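Local coordinates for ribosomal RNA processing protein 6 (Trypanosoma brucei brucei, PDB 4NLC) that probably degrades and trims RNA from the 3' end as a 3'-5' exoribonuclease of the nuclear exosome, here represented by its catalytic core, at residues P19-Y24 against G34-H39; V195-K200 against Q220-F225. The protein carries 1 engineered substitution. All coordinates share one frame; numbering follows the deposited sequence.

How the contacts relate
Contact 1 comes first along the chain and is complete before contact 2 begins. Their centres lie 34 Å apart on opposite sides of the chain's centre, and their nearest atoms are about 20 Å apart, so neither touches the other. Contact 1 extends the small antiparallel hairpin 23-25/31-33, joining at the surface the two arms that lead into and out of it; Phe20 and His39, flanking the hairpin, reach residues 261-267. Contact 2 belongs to the 3'-5' exonuclease region, where the loop after helix 185-193 leans on residues 220-225, beside the six-stranded mixed sheet, and it borders the acidic cluster expected to form the nuclease active site.

Contact 1. Residues P19-Y24 against G34-H39; sequences PFRPVY and GEPGVH
Gly34 N donates a hydrogen bond to Pro22 O (2.7 Å), nearly in line with the carbonyl bond. Pro22, having no N-H, cannot return a second one. Glycine suits the place because its CA lies close against Pro22 CG (4.1 Å), while the edge of the Tyr24 ring brings CE1 to 3.8 Å from Gly34 N. The carbonyl of Gly34 serves Arg21: NH1 reaches Gly34 O at 3.3 Å, in the carbonyl plane and on a lone pair. With CG anti to the backbone N (chi1 -174°) and the chain bent at chi3 (-65°), the guanidinium turns back so that Pro36 CD sits 3.6 Å above one face, toward the rim. Pro36 also sets its CB against Pro19 CB and directs its CA-H at Phe20 O (3.4 Å), while water 1 joins Phe20 O to Gly37 N. Pro36 and Gly37 occupy the middle of a type II turn, closed by Val38 N to Glu35 O (3.2 Å); proline supplies its negative phi and glycine its positive one. Farther out, Phe20 meets Tyr265 edge-to-face. Tyr24 and His32 share backbone bonds, so Pro22-Gly34 continues the pairing of an antiparallel beta hairpin one step beyond its strands.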
ATOM      1  N   PRO A  19       7.694 -16.840   4.138  1.00 39.04           N
ATOM      2  CA  PRO A  19       6.418 -16.205   4.517  1.00 38.06           C
ATOM      3  C   PRO A  19       6.595 -15.016   5.473  1.00 41.02           C
ATOM      4  O   PRO A  19       7.498 -15.040   6.323  1.00 42.61           O
ATOM      5  CB  PRO A  19       5.647 -17.347   5.181  1.00 40.38           C
ATOM      6  CG  PRO A  19       6.211 -18.581   4.588  1.00 45.61           C
ATOM      7  CD  PRO A  19       7.667 -18.296   4.393  1.00 41.21           C
ATOM      8  N   PHE A  20       5.746 -13.975   5.324  1.00 33.18           N
ATOM      9  CA  PHE A  20       5.794 -12.776   6.162  1.00 31.09           C
ATOM     10  C   PHE A  20       5.544 -13.096   7.629  1.00 35.95           C
ATOM     11  O   PHE A  20       4.573 -13.772   7.949  1.00 36.44           O
ATOM     12  CB  PHE A  20       4.821 -11.676   5.640  1.00 30.71           C
ATOM     13  CG  PHE A  20       4.702 -10.433   6.497  1.00 29.81           C
ATOM     14  CD1 PHE A  20       5.732  -9.497   6.548  1.00 31.64           C
ATOM     15  CD2 PHE A  20       3.555 -10.191   7.248  1.00 29.68           C
ATOM     16  CE1 PHE A  20       5.615  -8.339   7.334  1.00 31.09           C
ATOM     17  CE2 PHE A  20       3.428  -9.021   8.010  1.00 31.08           C
ATOM     18  CZ  PHE A  20       4.469  -8.110   8.061  1.00 29.19           C
ATOM     19  N   ARG A  21       6.438 -12.643   8.510  1.00 32.76           N
ATOM     20  CA  ARG A  21       6.293 -12.813   9.953  1.00 33.59           C
ATOM     21  C   ARG A  21       6.158 -11.417  10.556  1.00 37.41           C
ATOM     22  O   ARG A  21       7.101 -10.624  10.468  1.00 36.88           O
ATOM     23  CB  ARG A  21       7.481 -13.552  10.574  1.00 36.22           C
ATOM     24  CG  ARG A  21       7.253 -13.857  12.054  1.00 43.51           C
ATOM     25  CD  ARG A  21       8.479 -14.396  12.767  1.00 46.68           C
ATOM     26  NE  ARG A  21       8.900 -15.705  12.265  1.00 50.56           N
ATOM     27  CZ  ARG A  21       8.426 -16.868  12.705  1.00 62.15           C
ATOM     28  NH1 ARG A  21       7.508 -16.900  13.667  1.00 45.55           N
ATOM     29  NH2 ARG A  21       8.864 -18.008  12.185  1.00 46.42           N
ATOM     30  N   PRO A  22       4.983 -11.067  11.108  1.00 32.70           N
ATOM     31  CA  PRO A  22       4.813  -9.699  11.618  1.00 32.40           C
ATOM     32  C   PRO A  22       5.428  -9.448  12.985  1.00 35.33           C
ATOM     33  O   PRO A  22       5.292 -10.269  13.878  1.00 35.32           O
ATOM     34  CB  PRO A  22       3.289  -9.534  11.664  1.00 33.90           C
ATOM     35  CG  PRO A  22       2.774 -10.896  11.875  1.00 37.56           C
ATOM     36  CD  PRO A  22       3.738 -11.852  11.228  1.00 33.63           C
ATOM     37  N   VAL A  23       6.110  -8.319  13.129  1.00 32.01           N
ATOM     38  CA  VAL A  23       6.646  -7.808  14.393  1.00 32.21           C
ATOM     39  C   VAL A  23       5.676  -6.658  14.663  1.00 32.87           C
ATOM     40  O   VAL A  23       5.458  -5.828  13.771  1.00 29.51           O
ATOM     41  CB  VAL A  23       8.122  -7.321  14.313  1.00 37.00           C
ATOM     42  CG1 VAL A  23       8.537  -6.627  15.609  1.00 36.79           C
ATOM     43  CG2 VAL A  23       9.067  -8.486  14.013  1.00 37.61           C
ATOM     44  N   TYR A  24       5.036  -6.640  15.847  1.00 28.33           N
ATOM     45  CA  TYR A  24       4.028  -5.613  16.126  1.00 25.87           C
ATOM     46  C   TYR A  24       3.944  -5.237  17.614  1.00 29.74           C
ATOM     47  O   TYR A  24       4.290  -6.030  18.499  1.00 28.59           O
ATOM     48  CB  TYR A  24       2.646  -6.098  15.616  1.00 25.06           C
ATOM     49  CG  TYR A  24       2.148  -7.313  16.366  1.00 25.43           C
ATOM     50  CD1 TYR A  24       2.648  -8.586  16.084  1.00 27.70           C
ATOM     51  CD2 TYR A  24       1.266  -7.182  17.434  1.00 24.68           C
ATOM     52  CE1 TYR A  24       2.283  -9.691  16.846  1.00 29.49           C
ATOM     53  CE2 TYR A  24       0.829  -8.293  18.149  1.00 25.73           C
ATOM     54  CZ  TYR A  24       1.362  -9.540  17.872  1.00 35.04           C
ATOM     55  OH  TYR A  24       0.975 -10.623  18.612  1.00 36.61           O
ATOM     56  N   GLY A  34       4.947 -12.133  15.822  1.00 35.53           N
ATOM     57  CA  GLY A  34       3.824 -12.919  15.317  1.00 34.95           C
ATOM     58  C   GLY A  34       4.261 -14.189  14.618  1.00 39.54           C
ATOM     59  O   GLY A  34       5.433 -14.571  14.682  1.00 37.90           O
ATOM     60  N   GLU A  35       3.297 -14.853  13.952  1.00 38.91           N
ATOM     61  CA  GLU A  35       3.486 -16.122  13.241  1.00 39.48           C
ATOM     62  C   GLU A  35       3.099 -15.990  11.780  1.00 42.83           C
ATOM     63  O   GLU A  35       2.107 -15.315  11.490  1.00 41.54           O
ATOM     64  CB  GLU A  35       2.655 -17.243  13.895  1.00 41.35           C
ATOM     65  CG  GLU A  35       3.034 -17.508  15.346  1.00 56.97           C
ATOM     66  CD  GLU A  35       2.235 -18.582  16.066  1.00 95.67           C
ATOM     67  OE1 GLU A  35       1.096 -18.884  15.636  1.00 95.30           O
ATOM     68  OE2 GLU A  35       2.744 -19.105  17.085  1.00 95.18           O
ATOM     69  N   PRO A  36       3.841 -16.649  10.848  1.00 39.76           N
ATOM     70  CA  PRO A  36       3.470 -16.575   9.422  1.00 38.87           C
ATOM     71  C   PRO A  36       2.052 -17.098   9.179  1.00 41.24           C
ATOM     72  O   PRO A  36       1.632 -18.056   9.836  1.00 40.73           O
ATOM     73  CB  PRO A  36       4.523 -17.455   8.734  1.00 41.44           C
ATOM     74  CG  PRO A  36       5.676 -17.495   9.680  1.00 46.18           C
ATOM     75  CD  PRO A  36       5.038 -17.500  11.038  1.00 42.02           C
ATOM     76  N   GLY A  37       1.317 -16.433   8.283  1.00 36.16           N
ATOM     77  CA  GLY A  37      -0.069 -16.787   7.957  1.00 36.26           C
ATOM     78  C   GLY A  37      -1.102 -16.553   9.060  1.00 38.55           C
ATOM     79  O   GLY A  37      -2.249 -16.975   8.925  1.00 37.68           O
ATOM     80  N   VAL A  38      -0.713 -15.864  10.153  1.00 34.35           N
ATOM     81  CA  VAL A  38      -1.586 -15.563  11.287  1.00 33.14           C
ATOM     82  C   VAL A  38      -1.687 -14.036  11.475  1.00 35.27           C
ATOM     83  O   VAL A  38      -0.689 -13.344  11.698  1.00 33.46           O
ATOM     84  CB  VAL A  38      -1.141 -16.286  12.598  1.00 38.02           C
ATOM     85  CG1 VAL A  38      -2.081 -15.967  13.770  1.00 37.39           C
ATOM     86  CG2 VAL A  38      -1.029 -17.808  12.400  1.00 39.22           C
ATOM     87  N   HIS A  39      -2.907 -13.523  11.385  1.00 30.10           N
ATOM     88  CA  HIS A  39      -3.206 -12.127  11.661  1.00 28.08           C
ATOM     89  C   HIS A  39      -3.205 -12.054  13.205  1.00 30.60           C
ATOM     90  O   HIS A  39      -4.015 -12.745  13.832  1.00 30.05           O
ATOM     91  CB  HIS A  39      -4.587 -11.810  11.091  1.00 27.65           C
ATOM     92  CG  HIS A  39      -4.991 -10.381  11.165  1.00 29.30           C
ATOM     93  ND1 HIS A  39      -5.076  -9.709  12.378  1.00 30.26           N
ATOM     94  CD2 HIS A  39      -5.423  -9.568  10.176  1.00 29.59           C
ATOM     95  CE1 HIS A  39      -5.556  -8.514  12.081  1.00 29.36           C
ATOM     96  NE2 HIS A  39      -5.765  -8.381  10.761  1.00 29.03           N
TER
HETATM   97  O   HOH W   1       2.516 -14.623   6.554  1.00 35.12           O

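Contact 2. Residues V195-K200 against Q220-F225; sequences VKLNKK and QQDTHF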
ATOM      1  N   VAL A 195     -16.779  18.928  -4.842  1.00 40.18           N
ATOM      2  CA  VAL A 195     -15.363  19.294  -4.949  1.00 39.14           C
ATOM      3  C   VAL A 195     -14.697  18.299  -5.937  1.00 42.24           C
ATOM      4  O   VAL A 195     -14.820  17.075  -5.766  1.00 39.84           O
ATOM      5  CB  VAL A 195     -14.628  19.295  -3.560  1.00 41.86           C
ATOM      6  CG1 VAL A 195     -13.112  19.466  -3.709  1.00 40.96           C
ATOM      7  CG2 VAL A 195     -15.192  20.355  -2.618  1.00 42.23           C
ATOM      8  N   LYS A 196     -13.967  18.830  -6.938  1.00 39.01           N
ATOM      9  CA  LYS A 196     -13.231  17.987  -7.873  1.00 39.29           C
ATOM     10  C   LYS A 196     -11.816  17.795  -7.365  1.00 43.02           C
ATOM     11  O   LYS A 196     -11.073  18.763  -7.214  1.00 42.60           O
ATOM     12  CB  LYS A 196     -13.257  18.539  -9.308  1.00 43.25           C
ATOM     13  CG  LYS A 196     -14.479  18.071 -10.069  1.00 57.63           C
ATOM     14  CD  LYS A 196     -14.131  17.180 -11.260  1.00 73.00           C
ATOM     15  CE  LYS A 196     -15.355  16.440 -11.745  1.00 84.05           C
ATOM     16  NZ  LYS A 196     -15.076  15.572 -12.916  1.00 93.61           N
ATOM     17  N   LEU A 197     -11.465  16.546  -7.043  1.00 39.47           N
ATOM     18  CA  LEU A 197     -10.136  16.201  -6.562  1.00 38.93           C
ATOM     19  C   LEU A 197      -9.121  16.273  -7.697  1.00 48.75           C
ATOM     20  O   LEU A 197      -9.470  16.004  -8.849  1.00 48.69           O
ATOM     21  CB  LEU A 197     -10.122  14.817  -5.908  1.00 36.91           C
ATOM     22  CG  LEU A 197     -10.817  14.659  -4.542  1.00 39.17           C
ATOM     23  CD1 LEU A 197     -10.506  13.295  -3.939  1.00 37.89           C
ATOM     24  CD2 LEU A 197     -10.406  15.750  -3.562  1.00 38.66           C
ATOM     25  N   ASN A 198      -7.878  16.671  -7.380  1.00 49.53           N
ATOM     26  CA  ASN A 198      -6.816  16.764  -8.384  1.00 51.55           C
ATOM     27  C   ASN A 198      -6.300  15.357  -8.729  1.00 58.57           C
ATOM     28  O   ASN A 198      -5.805  14.657  -7.856  1.00 58.69           O
ATOM     29  CB  ASN A 198      -5.684  17.692  -7.908  1.00 52.96           C
ATOM     30  CG  ASN A 198      -4.904  18.344  -9.034  1.00 76.55           C
ATOM     31  OD1 ASN A 198      -4.817  17.829 -10.164  1.00 74.15           O
ATOM     32  ND2 ASN A 198      -4.301  19.489  -8.745  1.00 63.17           N
ATOM     33  N   LYS A 199      -6.467  14.941  -9.992  1.00 57.24           N
ATOM     34  CA  LYS A 199      -6.085  13.631 -10.537  1.00 57.03           C
ATOM     35  C   LYS A 199      -4.552  13.430 -10.583  1.00 59.40           C
ATOM     36  O   LYS A 199      -4.048  12.359 -10.227  1.00 58.01           O
ATOM     37  CB  LYS A 199      -6.678  13.504 -11.962  1.00 61.00           C
ATOM     38  CG  LYS A 199      -6.532  12.123 -12.609  1.00 83.57           C
ATOM     39  CD  LYS A 199      -6.640  12.203 -14.129  1.00 94.89           C
ATOM     40  CE  LYS A 199      -6.329  10.880 -14.787  1.00109.26           C
ATOM     41  NZ  LYS A 199      -6.276  10.990 -16.272  1.00120.07           N
ATOM     42  N   LYS A 200      -3.838  14.470 -11.056  1.00 55.44           N
ATOM     43  CA  LYS A 200      -2.398  14.586 -11.312  1.00 54.72           C
ATOM     44  C   LYS A 200      -1.415  13.875 -10.341  1.00 57.90           C
ATOM     45  O   LYS A 200      -0.354  13.443 -10.803  1.00 58.07           O
ATOM     46  CB  LYS A 200      -2.025  16.075 -11.369  1.00 56.56           C
ATOM     47  CG  LYS A 200      -0.912  16.393 -12.355  1.00 75.85           C
ATOM     48  CD  LYS A 200      -0.308  17.771 -12.114  1.00 87.28           C
ATOM     49  CE  LYS A 200       0.786  18.074 -13.109  1.00100.87           C
ATOM     50  NZ  LYS A 200       1.404  19.404 -12.862  1.00109.49           N
ATOM     51  N   GLN A 220      -3.667  16.157   1.932  1.00 25.76           N
ATOM     52  CA  GLN A 220      -4.666  16.687   2.842  1.00 25.45           C
ATOM     53  C   GLN A 220      -6.120  16.438   2.340  1.00 32.38           C
ATOM     54  O   GLN A 220      -6.976  16.039   3.140  1.00 33.49           O
ATOM     55  CB  GLN A 220      -4.418  18.192   3.039  1.00 25.93           C
ATOM     56  CG  GLN A 220      -5.461  18.868   3.913  1.00 24.81           C
ATOM     57  CD  GLN A 220      -5.347  20.374   3.920  1.00 37.47           C
ATOM     58  OE1 GLN A 220      -4.855  21.005   2.972  1.00 28.40           O
ATOM     59  NE2 GLN A 220      -5.806  20.982   5.002  1.00 26.82           N
ATOM     60  N   GLN A 221      -6.386  16.680   1.038  1.00 28.09           N
ATOM     61  CA  GLN A 221      -7.730  16.575   0.469  1.00 28.55           C
ATOM     62  C   GLN A 221      -8.258  15.142   0.338  1.00 31.78           C
ATOM     63  O   GLN A 221      -9.474  14.976   0.247  1.00 32.74           O
ATOM     64  CB  GLN A 221      -7.820  17.326  -0.858  1.00 30.79           C
ATOM     65  CG  GLN A 221      -8.095  18.807  -0.660  1.00 37.22           C
ATOM     66  CD  GLN A 221      -7.953  19.586  -1.930  1.00 53.57           C
ATOM     67  OE1 GLN A 221      -8.553  19.266  -2.952  1.00 49.33           O
ATOM     68  NE2 GLN A 221      -7.142  20.627  -1.896  1.00 51.50           N
ATOM     69  N   ASP A 222      -7.375  14.116   0.413  1.00 27.88           N
ATOM     70  CA  ASP A 222      -7.771  12.713   0.376  1.00 28.46           C
ATOM     71  C   ASP A 222      -8.501  12.297   1.672  1.00 32.73           C
ATOM     72  O   ASP A 222      -9.295  11.355   1.624  1.00 32.42           O
ATOM     73  CB  ASP A 222      -6.553  11.799   0.129  1.00 31.42           C
ATOM     74  CG  ASP A 222      -6.164  11.582  -1.327  1.00 48.23           C
ATOM     75  OD1 ASP A 222      -6.880  12.097  -2.226  1.00 49.31           O
ATOM     76  OD2 ASP A 222      -5.156  10.892  -1.570  1.00 58.84           O
ATOM     77  N   THR A 223      -8.268  13.015   2.820  1.00 27.36           N
ATOM     78  CA  THR A 223      -8.962  12.695   4.074  1.00 26.52           C
ATOM     79  C   THR A 223      -9.904  13.797   4.556  1.00 31.07           C
ATOM     80  O   THR A 223     -10.835  13.516   5.308  1.00 30.63           O
ATOM     81  CB  THR A 223      -7.969  12.333   5.185  1.00 29.35           C
ATOM     82  OG1 THR A 223      -7.084  13.433   5.434  1.00 25.09           O
ATOM     83  CG2 THR A 223      -7.208  11.063   4.903  1.00 28.35           C
ATOM     84  N   HIS A 224      -9.617  15.058   4.197  1.00 28.96           N
ATOM     85  CA  HIS A 224     -10.362  16.261   4.610  1.00 28.73           C
ATOM     86  C   HIS A 224     -11.903  16.162   4.484  1.00 31.31           C
ATOM     87  O   HIS A 224     -12.618  16.642   5.375  1.00 31.14           O
ATOM     88  CB  HIS A 224      -9.835  17.471   3.843  1.00 29.83           C
ATOM     89  CG  HIS A 224     -10.520  18.747   4.209  1.00 33.54           C
ATOM     90  ND1 HIS A 224     -10.097  19.506   5.275  1.00 34.84           N
ATOM     91  CD2 HIS A 224     -11.600  19.340   3.642  1.00 35.31           C
ATOM     92  CE1 HIS A 224     -10.925  20.537   5.328  1.00 35.13           C
ATOM     93  NE2 HIS A 224     -11.855  20.469   4.370  1.00 35.67           N
ATOM     94  N   PHE A 225     -12.405  15.490   3.428  1.00 25.70           N
ATOM     95  CA  PHE A 225     -13.855  15.370   3.211  1.00 26.19           C
ATOM     96  C   PHE A 225     -14.445  14.006   3.627  1.00 29.69           C
ATOM     97  O   PHE A 225     -15.664  13.822   3.567  1.00 28.57           O
ATOM     98  CB  PHE A 225     -14.210  15.657   1.732  1.00 26.86           C
ATOM     99  CG  PHE A 225     -13.541  16.876   1.127  1.00 27.95           C
ATOM    100  CD1 PHE A 225     -14.126  18.133   1.226  1.00 30.55           C
ATOM    101  CD2 PHE A 225     -12.357  16.757   0.414  1.00 28.29           C
ATOM    102  CE1 PHE A 225     -13.526  19.248   0.643  1.00 30.41           C
ATOM    103  CE2 PHE A 225     -11.735  17.882  -0.125  1.00 31.20           C
ATOM    104  CZ  PHE A 225     -12.344  19.110  -0.044  1.00 29.61           C
TER
HETATM  105  O   HOH W   2      -6.938  17.154  -4.556  1.00 35.91           O
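Leu197 reaches from the loop to the helical residues Gln221 and Asp222 with both its methyl groups. CD2 lies 4.0 Å from Gln221 OE1, the two side chains running antiparallel alongside one another, and also approaches Phe225 CE2 (4.3 Å). CD1 is turned to Asp222, 4.2 Å from OD1. A branched aliphatic chain suits this position because its two methyls make separate van der Waals contacts, CD2 beside Phe225 and Gln221, CD1 beside Asp222, without needing polar partners.

Val195, two residues earlier, sets both methyls by the outer end of the Phe225 ring: CG1 is 3.8 Å from CZ, and CG2 is 3.8 Å from CE1. Its chi1 of 171°, with CG1 anti to the backbone N, brings both to the same side of the ring, and the two side chains lie roughly perpendicular.

The fold is that of the DEDD exonucleases of the RNase H clan. In relatives this helix supplies the last acidic residue of the active site, and Asp222 is probably its counterpart here. Asp222 OD2 lies close to carboxylates of Asp96 and Glu98, consistent with a site for divalent metal ions.

Phe225 is packed between Val195 of the loop, His224 and helix 185-193, a buried place that suits a large apolar residue. His224 CD2 sits 3.5 Å above the centre of the ring, on the side away from Val195; Tyr63 meets the ring edge-to-face, and Val189 and Cys193 touch it from helix 185-193. Polar linkage comes through water 2, which accepts from Asn198 N at 3.0 Å and donates to Gln221 OE1 at 3.1 Å.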